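Local coordinates for protein restriction endonuclease EcoP15I, restriction subunit (Escherichia coli, PDB 4ZCF) that cleaves double-stranded DNA, together with the Mod subunits, as the ATP-binding, helicase-like subunit of a type III restriction enzyme, at residues C[20-25]-C[102-107]; C[93-98]-C[134-139]; C[683-688]-C[692-697]. All blocks are in the same frame, centred on the assembly; numbering follows the deposited sequence.

Contact 1: residues C[20-25]-C[102-107]; sequences AVMNVF and NKSFGI
Just past F105, which packs on M22 and F25, the helix exit is tied by N102, whose ND2 donates to I107 O at 2.8 Å. The N-H...O angle of 168° makes this bond nearly straight; the acceptor lies in the N102 amide plane, whereas the donor stands above the carbonyl plane of I107. Between these two residues, G106, with positive phi, leaves the helix, and its N still bonds to N102 O. No hydrogen bond crosses the contact, so it rests on apolar packing around F105. With CG beside its backbone N (chi1 -44°), the F105 ring extends toward 20-25. Its CZ lies 3.6 Å from F25 CB, and F25 O approaches CZ too. M22, bent at chi2 and chi3, curls its methyl CE to 3.7 Å from F105 CE2 and 3.6 Å from S104 OG. S104 CB sits over the centre of one face of the F105 ring. With an alanine in place of F105, F25 CB and the M22 methyl would probably lose their aromatic partner and a gap would open between the two segments. F25 meets Y248 of strand 248-253 in the first parallel sheet edge-to-face, V21 and V24 pack on strand 79-84, A20 reaches strand 263-267, and helix 50-64 touches A20, N23 and V24; the contact joins segment 20-25, on and just past helix 12-22, to the end of helix 90-105 beside the sheet.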
loop_
_atom_site.group_PDB
_atom_site.type_symbol
_atom_site.label_atom_id
_atom_site.label_comp_id
_atom_site.label_asym_id
_atom_site.label_seq_id
_atom_site.Cartn_x
_atom_site.Cartn_y
_atom_site.Cartn_z
ATOM N N ALA C 20 21.571 28.694 -21.059
ATOM C CA ALA C 20 22.971 28.390 -20.809
ATOM C C ALA C 20 23.265 26.879 -20.691
ATOM O O ALA C 20 24.326 26.449 -21.139
ATOM C CB ALA C 20 23.472 29.166 -19.611
ATOM N N VAL C 21 22.304 26.064 -20.174
ATOM C CA VAL C 21 22.446 24.591 -20.087
ATOM C C VAL C 21 22.057 23.981 -21.440
ATOM O O VAL C 21 22.689 23.018 -21.891
ATOM C CB VAL C 21 21.650 23.948 -18.911
ATOM C CG1 VAL C 21 21.899 22.444 -18.810
ATOM C CG2 VAL C 21 21.979 24.618 -17.584
ATOM N N MET C 22 21.019 24.541 -22.085
ATOM C CA MET C 22 20.563 24.071 -23.401
ATOM C C MET C 22 21.606 24.254 -24.529
ATOM O O MET C 22 21.713 23.379 -25.401
ATOM C CB MET C 22 19.213 24.710 -23.790
ATOM C CG MET C 22 17.999 24.098 -23.082
ATOM S SD MET C 22 18.024 22.299 -22.828
ATOM C CE MET C 22 17.799 21.700 -24.487
ATOM N N ASN C 23 22.371 25.381 -24.497
ATOM C CA ASN C 23 23.405 25.711 -25.490
ATOM C C ASN C 23 24.618 24.743 -25.494
ATOM O O ASN C 23 25.293 24.629 -26.517
ATOM C CB ASN C 23 23.854 27.163 -25.369
ATOM C CG ASN C 23 22.816 28.197 -25.717
ATOM O OD1 ASN C 23 22.049 28.056 -26.677
ATOM N ND2 ASN C 23 22.804 29.289 -24.953
ATOM N N VAL C 24 24.858 24.031 -24.367
ATOM C CA VAL C 24 25.894 23.007 -24.175
ATOM C C VAL C 24 25.574 21.791 -25.065
ATOM O O VAL C 24 26.482 21.073 -25.480
ATOM C CB VAL C 24 25.982 22.616 -22.666
ATOM C CG1 VAL C 24 26.730 21.305 -22.432
ATOM C CG2 VAL C 24 26.600 23.730 -21.843
ATOM N N PHE C 25 24.298 21.568 -25.371
ATOM C CA PHE C 25 23.901 20.399 -26.153
ATOM C C PHE C 25 23.566 20.647 -27.627
ATOM O O PHE C 25 22.845 19.837 -28.222
ATOM C CB PHE C 25 22.768 19.638 -25.435
ATOM C CG PHE C 25 23.120 19.148 -24.055
ATOM C CD1 PHE C 25 23.781 17.939 -23.876
ATOM C CD2 PHE C 25 22.759 19.877 -22.929
ATOM C CE1 PHE C 25 24.090 17.474 -22.596
ATOM C CE2 PHE C 25 23.067 19.413 -21.651
ATOM C CZ PHE C 25 23.733 18.213 -21.494
ATOM N N ASN C 102 13.860 17.474 -22.210
ATOM C CA ASN C 102 12.824 16.565 -22.653
ATOM C C ASN C 102 12.286 16.988 -24.028
ATOM O O ASN C 102 12.134 16.139 -24.905
ATOM C CB ASN C 102 11.693 16.491 -21.646
ATOM C CG ASN C 102 10.594 15.580 -22.110
ATOM O OD1 ASN C 102 9.546 16.041 -22.574
ATOM N ND2 ASN C 102 10.838 14.275 -22.076
ATOM N N LYS C 103 11.980 18.287 -24.214
ATOM C CA LYS C 103 11.457 18.793 -25.488
ATOM C C LYS C 103 12.435 18.459 -26.642
ATOM O O LYS C 103 12.090 17.685 -27.543
ATOM C CB LYS C 103 11.158 20.303 -25.387
ATOM C CG LYS C 103 10.595 20.939 -26.661
ATOM C CD LYS C 103 10.229 22.401 -26.456
ATOM C CE LYS C 103 8.739 22.624 -26.570
ATOM N NZ LYS C 103 8.305 23.896 -25.920
ATOM N N SER C 104 13.681 18.955 -26.536
ATOM C CA SER C 104 14.723 18.799 -27.549
ATOM C C SER C 104 15.226 17.382 -27.824
ATOM O O SER C 104 15.467 17.049 -28.986
ATOM C CB SER C 104 15.894 19.728 -27.249
ATOM O OG SER C 104 15.466 21.075 -27.136
ATOM N N PHE C 105 15.395 16.554 -26.775
ATOM C CA PHE C 105 16.009 15.229 -26.900
ATOM C C PHE C 105 15.225 14.007 -26.456
ATOM O O PHE C 105 15.674 12.880 -26.699
ATOM C CB PHE C 105 17.397 15.240 -26.232
ATOM C CG PHE C 105 18.206 16.471 -26.556
ATOM C CD1 PHE C 105 18.702 16.681 -27.841
ATOM C CD2 PHE C 105 18.450 17.437 -25.585
ATOM C CE1 PHE C 105 19.445 17.828 -28.142
ATOM C CE2 PHE C 105 19.201 18.580 -25.885
ATOM C CZ PHE C 105 19.689 18.766 -27.160
ATOM N N GLY C 106 14.103 14.217 -25.783
ATOM C CA GLY C 106 13.290 13.110 -25.290
ATOM C C GLY C 106 13.890 12.382 -24.102
ATOM O O GLY C 106 13.709 11.171 -23.955
ATOM N N ILE C 107 14.616 13.119 -23.249
ATOM C CA ILE C 107 15.149 12.601 -21.997
ATOM C C ILE C 107 13.910 12.652 -21.069
ATOM O O ILE C 107 13.283 13.707 -20.946
ATOM C CB ILE C 107 16.363 13.432 -21.470
ATOM C CG1 ILE C 107 17.480 13.616 -22.540
ATOM C CG2 ILE C 107 16.914 12.874 -20.143
ATOM C CD1 ILE C 107 18.324 12.350 -22.926
#

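Contact 2: residues C[93-98]-C[134-139]; sequences TYIKTI and EHFRDD
K96 meets F136 where the helix that follows the P-loop of this P-loop NTPase fold, 90-105, packs on helix 130-140. Traced outward, K96 CB is 4.0 Å from F136 CZ, and CG then comes to 3.8 Å from F136 CE1. That CG, anti to the backbone N (chi1 -160°), lies at the ring edge, close to its plane. Farther out the chain bends at chi3 and chi4, and NZ ends in a hydrogen bond with Y140 OH. The carboxylate of D139 is nearby, 5.2 Å between K96 NZ and OD2, too far for contact but probably favourable in charge. The ring also reaches the K96 backbone, with F136 CZ 3.8 Å from K96 CA. I95 supplies the other contact, its CG2 3.6 Å from F136 CE2, the two side chains crossing at about a right angle. H135 CD2 lies over the centre of one face of the F136 ring, and F99 stacks on that ring as well. I95 in turn packs on F126, an AMP-binding residue, its side chain about 7 Å from the bound nucleotide, consistent with this interface lying behind the nucleotide cleft. Elsewhere on helix 130-140, E134 forms a salt bridge with R577 of a neighbouring subunit. Inside helix 90-105, T93 O is gripped from opposite faces of its carbonyl plane, by T97 OG1 at 2.6 Å and T97 N at 2.9 Å.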
loop_
_atom_site.group_PDB
_atom_site.type_symbol
_atom_site.label_atom_id
_atom_site.label_comp_id
_atom_site.label_asym_id
_atom_site.label_seq_id
_atom_site.Cartn_x
_atom_site.Cartn_y
_atom_site.Cartn_z
ATOM N N THR C 93 14.278 27.140 -12.411
ATOM C CA THR C 93 15.242 27.069 -13.510
ATOM C C THR C 93 15.644 25.627 -13.845
ATOM O O THR C 93 15.569 25.246 -15.009
ATOM C CB THR C 93 16.429 28.016 -13.257
ATOM O OG1 THR C 93 15.959 29.371 -13.200
ATOM C CG2 THR C 93 17.514 27.889 -14.314
ATOM N N TYR C 94 16.046 24.825 -12.839
ATOM C CA TYR C 94 16.399 23.438 -13.090
ATOM C C TYR C 94 15.218 22.583 -13.540
ATOM O O TYR C 94 15.390 21.669 -14.346
ATOM C CB TYR C 94 17.275 22.813 -11.989
ATOM C CG TYR C 94 16.665 22.417 -10.661
ATOM C CD1 TYR C 94 15.685 21.422 -10.588
ATOM C CD2 TYR C 94 17.231 22.842 -9.466
ATOM C CE1 TYR C 94 15.195 20.974 -9.362
ATOM C CE2 TYR C 94 16.751 22.399 -8.235
ATOM C CZ TYR C 94 15.727 21.472 -8.187
ATOM O OH TYR C 94 15.272 21.043 -6.962
ATOM N N ILE C 95 14.012 22.919 -13.065
ATOM C CA ILE C 95 12.800 22.217 -13.477
ATOM C C ILE C 95 12.490 22.578 -14.928
ATOM O O ILE C 95 12.257 21.678 -15.735
ATOM C CB ILE C 95 11.615 22.432 -12.503
ATOM C CG1 ILE C 95 11.909 21.744 -11.144
ATOM C CG2 ILE C 95 10.336 21.884 -13.109
ATOM C CD1 ILE C 95 11.134 22.290 -9.934
ATOM N N LYS C 96 12.547 23.880 -15.271
ATOM C CA LYS C 96 12.316 24.322 -16.647
ATOM C C LYS C 96 13.336 23.704 -17.611
ATOM O O LYS C 96 12.962 23.345 -18.719
ATOM C CB LYS C 96 12.274 25.854 -16.770
ATOM C CG LYS C 96 11.573 26.287 -18.051
ATOM C CD LYS C 96 11.435 27.801 -18.190
ATOM C CE LYS C 96 11.496 28.226 -19.641
ATOM N NZ LYS C 96 10.516 27.494 -20.498
ATOM N N THR C 97 14.589 23.509 -17.165
ATOM C CA THR C 97 15.635 22.864 -17.959
ATOM C C THR C 97 15.290 21.375 -18.213
ATOM O O THR C 97 15.488 20.896 -19.327
ATOM C CB THR C 97 17.012 23.070 -17.325
ATOM O OG1 THR C 97 17.146 24.409 -16.868
ATOM C CG2 THR C 97 18.133 22.771 -18.282
ATOM N N ILE C 98 14.741 20.664 -17.197
ATOM C CA ILE C 98 14.302 19.267 -17.290
ATOM C C ILE C 98 13.279 19.103 -18.438
ATOM O O ILE C 98 13.338 18.124 -19.192
ATOM C CB ILE C 98 13.748 18.812 -15.914
ATOM C CG1 ILE C 98 14.875 18.282 -15.033
ATOM C CG2 ILE C 98 12.586 17.793 -16.039
ATOM C CD1 ILE C 98 14.597 18.374 -13.552
ATOM N N GLU C 134 -0.035 23.210 -13.999
ATOM C CA GLU C 134 -0.736 24.024 -14.999
ATOM C C GLU C 134 0.245 24.801 -15.841
ATOM O O GLU C 134 0.144 24.723 -17.052
ATOM C CB GLU C 134 -1.761 24.955 -14.359
ATOM C CG GLU C 134 -3.091 24.275 -14.126
ATOM C CD GLU C 134 -3.896 24.835 -12.971
ATOM O OE1 GLU C 134 -4.075 26.075 -12.919
ATOM O OE2 GLU C 134 -4.346 24.036 -12.116
ATOM N N HIS C 135 1.236 25.477 -15.213
ATOM C CA HIS C 135 2.293 26.241 -15.887
ATOM C C HIS C 135 3.013 25.407 -16.951
ATOM O O HIS C 135 3.073 25.819 -18.105
ATOM C CB HIS C 135 3.294 26.816 -14.861
ATOM C CG HIS C 135 4.457 27.551 -15.465
ATOM N ND1 HIS C 135 4.338 28.853 -15.899
ATOM C CD2 HIS C 135 5.734 27.138 -15.662
ATOM C CE1 HIS C 135 5.532 29.183 -16.364
ATOM N NE2 HIS C 135 6.404 28.185 -16.233
ATOM N N PHE C 136 3.501 24.220 -16.576
ATOM C CA PHE C 136 4.239 23.338 -17.480
ATOM C C PHE C 136 3.444 22.506 -18.483
ATOM O O PHE C 136 4.024 22.088 -19.486
ATOM C CB PHE C 136 5.282 22.513 -16.731
ATOM C CG PHE C 136 6.478 23.306 -16.264
ATOM C CD1 PHE C 136 7.362 23.872 -17.183
ATOM C CD2 PHE C 136 6.759 23.435 -14.909
ATOM C CE1 PHE C 136 8.485 24.584 -16.751
ATOM C CE2 PHE C 136 7.891 24.136 -14.479
ATOM C CZ PHE C 136 8.750 24.702 -15.405
ATOM N N ARG C 137 2.138 22.289 -18.246
ATOM C CA ARG C 137 1.246 21.559 -19.170
ATOM C C ARG C 137 0.865 22.500 -20.314
ATOM O O ARG C 137 0.728 22.068 -21.456
ATOM C CB ARG C 137 -0.014 21.063 -18.428
ATOM C CG ARG C 137 -1.019 20.244 -19.257
ATOM C CD ARG C 137 -2.045 19.497 -18.407
ATOM N NE ARG C 137 -2.670 20.357 -17.409
ATOM C CZ ARG C 137 -2.586 20.175 -16.096
ATOM N NH1 ARG C 137 -1.912 19.137 -15.602
ATOM N NH2 ARG C 137 -3.175 21.022 -15.267
ATOM N N ASP C 138 0.702 23.793 -20.006
ATOM C CA ASP C 138 0.388 24.795 -21.011
ATOM C C ASP C 138 1.574 24.968 -21.974
ATOM O O ASP C 138 1.407 24.847 -23.193
ATOM C CB ASP C 138 0.047 26.138 -20.347
ATOM C CG ASP C 138 -1.345 26.236 -19.745
ATOM O OD1 ASP C 138 -2.260 25.517 -20.229
ATOM O OD2 ASP C 138 -1.530 27.061 -18.814
ATOM N N ASP C 139 2.763 25.214 -21.416
ATOM C CA ASP C 139 3.969 25.491 -22.166
ATOM C C ASP C 139 4.589 24.301 -22.892
ATOM O O ASP C 139 5.235 24.520 -23.913
ATOM C CB ASP C 139 5.002 26.194 -21.271
ATOM C CG ASP C 139 4.663 27.610 -20.815
ATOM O OD1 ASP C 139 3.757 28.239 -21.426
ATOM O OD2 ASP C 139 5.344 28.116 -19.884
#

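Contact 3: residues C[683-688]-C[692-697]; sequences YKINSE and LSIFKS
I685 lays its side chain against I694, with CG1 of the former 3.8 Å from CD1 of the latter and the two side chains crossing at a slant. Both residues direct CB toward the opposing segment, although their CA atoms remain 9.5 Å apart. On I694, CG1 beside the backbone N (chi1 -61°) and an extended chi2 together carry CD1 to I685. I685 also touches E690 and F691, nearer the start of the helix, so one loop side chain meets E690, F691 and I694, about a turn of the helix. The second link is polar and belongs to the backbone. L692 N donates to E688 O at 2.8 Å with an N-H...O angle of 154°. This is an i to i+4 helical bond at the start of helix 688-701. S687 holds the N-cap position; its OG is not modelled, so any cap cannot be assessed. The E688 carboxylate finds a partner elsewhere: OE2 is hydrogen-bonded to S617 OG of a neighbouring subunit, and A618 of that subunit packs on both I685 and E688. Deeper along the helix, S693 O accepts from S697 OG at 3.0 Å as well as from S697 N. F695 meets F792 edge-to-face and K696 pairs with D769, which settles the helix against helices 782-798 and 760-769. Taken together, the geometry is that of a helix N-terminus whose preceding loop folds back over the first turns, here at an intersubunit surface away from the annotated AMP site.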
loop_
_atom_site.group_PDB
_atom_site.type_symbol
_atom_site.label_atom_id
_atom_site.label_comp_id
_atom_site.label_asym_id
_atom_site.label_seq_id
_atom_site.Cartn_x
_atom_site.Cartn_y
_atom_site.Cartn_z
ATOM N N TYR C 683 -4.795 45.361 -35.250
ATOM C CA TYR C 683 -4.214 45.051 -36.544
ATOM C C TYR C 683 -5.324 45.057 -37.585
ATOM O O TYR C 683 -6.286 44.295 -37.466
ATOM C CB TYR C 683 -3.476 43.702 -36.502
ATOM C CG TYR C 683 -2.241 43.690 -35.623
ATOM C CD1 TYR C 683 -0.990 44.019 -36.139
ATOM C CD2 TYR C 683 -2.312 43.291 -34.293
ATOM C CE1 TYR C 683 0.153 43.984 -35.343
ATOM C CE2 TYR C 683 -1.176 43.250 -33.488
ATOM C CZ TYR C 683 0.055 43.600 -34.016
ATOM O OH TYR C 683 1.174 43.560 -33.215
ATOM N N LYS C 684 -5.213 45.960 -38.575
ATOM C CA LYS C 684 -6.188 46.122 -39.652
ATOM C C LYS C 684 -5.925 45.223 -40.873
ATOM O O LYS C 684 -5.437 45.671 -41.921
ATOM C CB LYS C 684 -6.382 47.603 -40.022
ATOM C CG LYS C 684 -7.496 48.264 -39.231
ATOM C CD LYS C 684 -6.975 49.411 -38.393
ATOM C CE LYS C 684 -8.093 50.289 -37.889
ATOM N NZ LYS C 684 -8.793 49.688 -36.724
ATOM N N ILE C 685 -6.243 43.936 -40.700
ATOM C CA ILE C 685 -6.164 42.891 -41.714
ATOM C C ILE C 685 -7.600 42.353 -41.806
ATOM O O ILE C 685 -8.100 41.753 -40.853
ATOM C CB ILE C 685 -5.083 41.821 -41.382
ATOM C CG1 ILE C 685 -3.661 42.415 -41.478
ATOM C CG2 ILE C 685 -5.194 40.621 -42.305
ATOM C CD1 ILE C 685 -2.994 42.748 -40.148
ATOM N N ASN C 686 -8.283 42.666 -42.918
ATOM C CA ASN C 686 -9.689 42.345 -43.156
ATOM C C ASN C 686 -10.026 40.884 -43.508
ATOM O O ASN C 686 -11.213 40.542 -43.584
ATOM C CB ASN C 686 -10.293 43.345 -44.165
ATOM C CG ASN C 686 -10.457 44.753 -43.614
ATOM O OD1 ASN C 686 -9.560 45.325 -42.965
ATOM N ND2 ASN C 686 -11.615 45.350 -43.872
ATOM N N SER C 687 -9.003 40.025 -43.719
ATOM C CA SER C 687 -9.214 38.617 -44.075
ATOM C C SER C 687 -8.075 37.712 -43.610
ATOM O O SER C 687 -6.939 38.176 -43.491
ATOM C CB SER C 687 -9.394 38.481 -45.583
ATOM N N GLU C 688 -8.369 36.410 -43.364
ATOM C CA GLU C 688 -7.310 35.474 -42.996
ATOM C C GLU C 688 -6.451 35.218 -44.217
ATOM O O GLU C 688 -5.228 35.124 -44.085
ATOM C CB GLU C 688 -7.836 34.162 -42.389
ATOM C CG GLU C 688 -7.715 34.075 -40.871
ATOM C CD GLU C 688 -6.395 34.499 -40.255
ATOM O OE1 GLU C 688 -6.291 35.676 -39.838
ATOM O OE2 GLU C 688 -5.464 33.662 -40.189
ATOM N N LEU C 692 -2.489 35.632 -44.490
ATOM C CA LEU C 692 -1.739 34.506 -45.047
ATOM C C LEU C 692 -0.611 35.004 -45.960
ATOM O O LEU C 692 0.525 34.543 -45.837
ATOM C CB LEU C 692 -2.715 33.592 -45.824
ATOM C CG LEU C 692 -2.295 32.137 -46.022
ATOM C CD1 LEU C 692 -3.391 31.201 -45.619
ATOM C CD2 LEU C 692 -1.932 31.870 -47.453
ATOM N N SER C 693 -0.929 35.986 -46.835
ATOM C CA SER C 693 0.000 36.602 -47.781
ATOM C C SER C 693 1.094 37.436 -47.105
ATOM O O SER C 693 2.198 37.515 -47.635
ATOM C CB SER C 693 -0.754 37.418 -48.827
ATOM O OG SER C 693 -1.427 38.527 -48.255
ATOM N N ILE C 694 0.799 38.035 -45.933
ATOM C CA ILE C 694 1.756 38.845 -45.165
ATOM C C ILE C 694 2.817 37.936 -44.515
ATOM O O ILE C 694 4.014 38.246 -44.575
ATOM C CB ILE C 694 1.021 39.782 -44.167
ATOM C CG1 ILE C 694 0.092 40.762 -44.925
ATOM C CG2 ILE C 694 2.006 40.537 -43.255
ATOM C CD1 ILE C 694 -1.140 41.267 -44.146
ATOM N N PHE C 695 2.378 36.795 -43.938
ATOM C CA PHE C 695 3.282 35.811 -43.326
ATOM C C PHE C 695 4.108 35.039 -44.403
ATOM O O PHE C 695 5.236 34.615 -44.125
ATOM C CB PHE C 695 2.525 34.863 -42.358
ATOM C CG PHE C 695 3.415 33.844 -41.680
ATOM C CD1 PHE C 695 4.290 34.222 -40.667
ATOM C CD2 PHE C 695 3.424 32.518 -42.097
ATOM C CE1 PHE C 695 5.158 33.291 -40.085
ATOM C CE2 PHE C 695 4.295 31.590 -41.517
ATOM C CZ PHE C 695 5.156 31.981 -40.516
ATOM N N LYS C 696 3.544 34.884 -45.625
ATOM C CA LYS C 696 4.181 34.225 -46.776
ATOM C C LYS C 696 5.366 35.071 -47.287
ATOM O O LYS C 696 6.434 34.518 -47.553
ATOM C CB LYS C 696 3.149 33.978 -47.900
ATOM C CG LYS C 696 3.704 33.279 -49.150
ATOM C CD LYS C 696 2.788 32.173 -49.684
ATOM C CE LYS C 696 1.625 32.664 -50.513
ATOM N NZ LYS C 696 0.752 31.541 -50.952
ATOM N N SER C 697 5.171 36.405 -47.405
ATOM C CA SER C 697 6.184 37.369 -47.850
ATOM C C SER C 697 7.409 37.320 -46.940
ATOM O O SER C 697 8.528 37.189 -47.445
ATOM C CB SER C 697 5.599 38.778 -47.898
ATOM O OG SER C 697 4.546 38.845 -48.846
#

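How the contacts relate
Contacts 1 and 2 share helix 90-105: contact 2 uses its early turns near the AMP cleft, contact 1 its last turn and exit. Their centres are 13 Å apart, and they touch directly through V21 and T97. In sequence their segments interleave (20-25, 93-98, 102-107, 134-139); helix 90-105 is packed by segment 20-25 near its end and by helix 130-140 earlier. Contact 3 follows much later in the chain, with its centre 34 Å from contact 1 and 33 Å from contact 2. Nearest atoms remain about 17 and 18 Å away, which separates the packing around the first parallel sheet from that of the distant helical part.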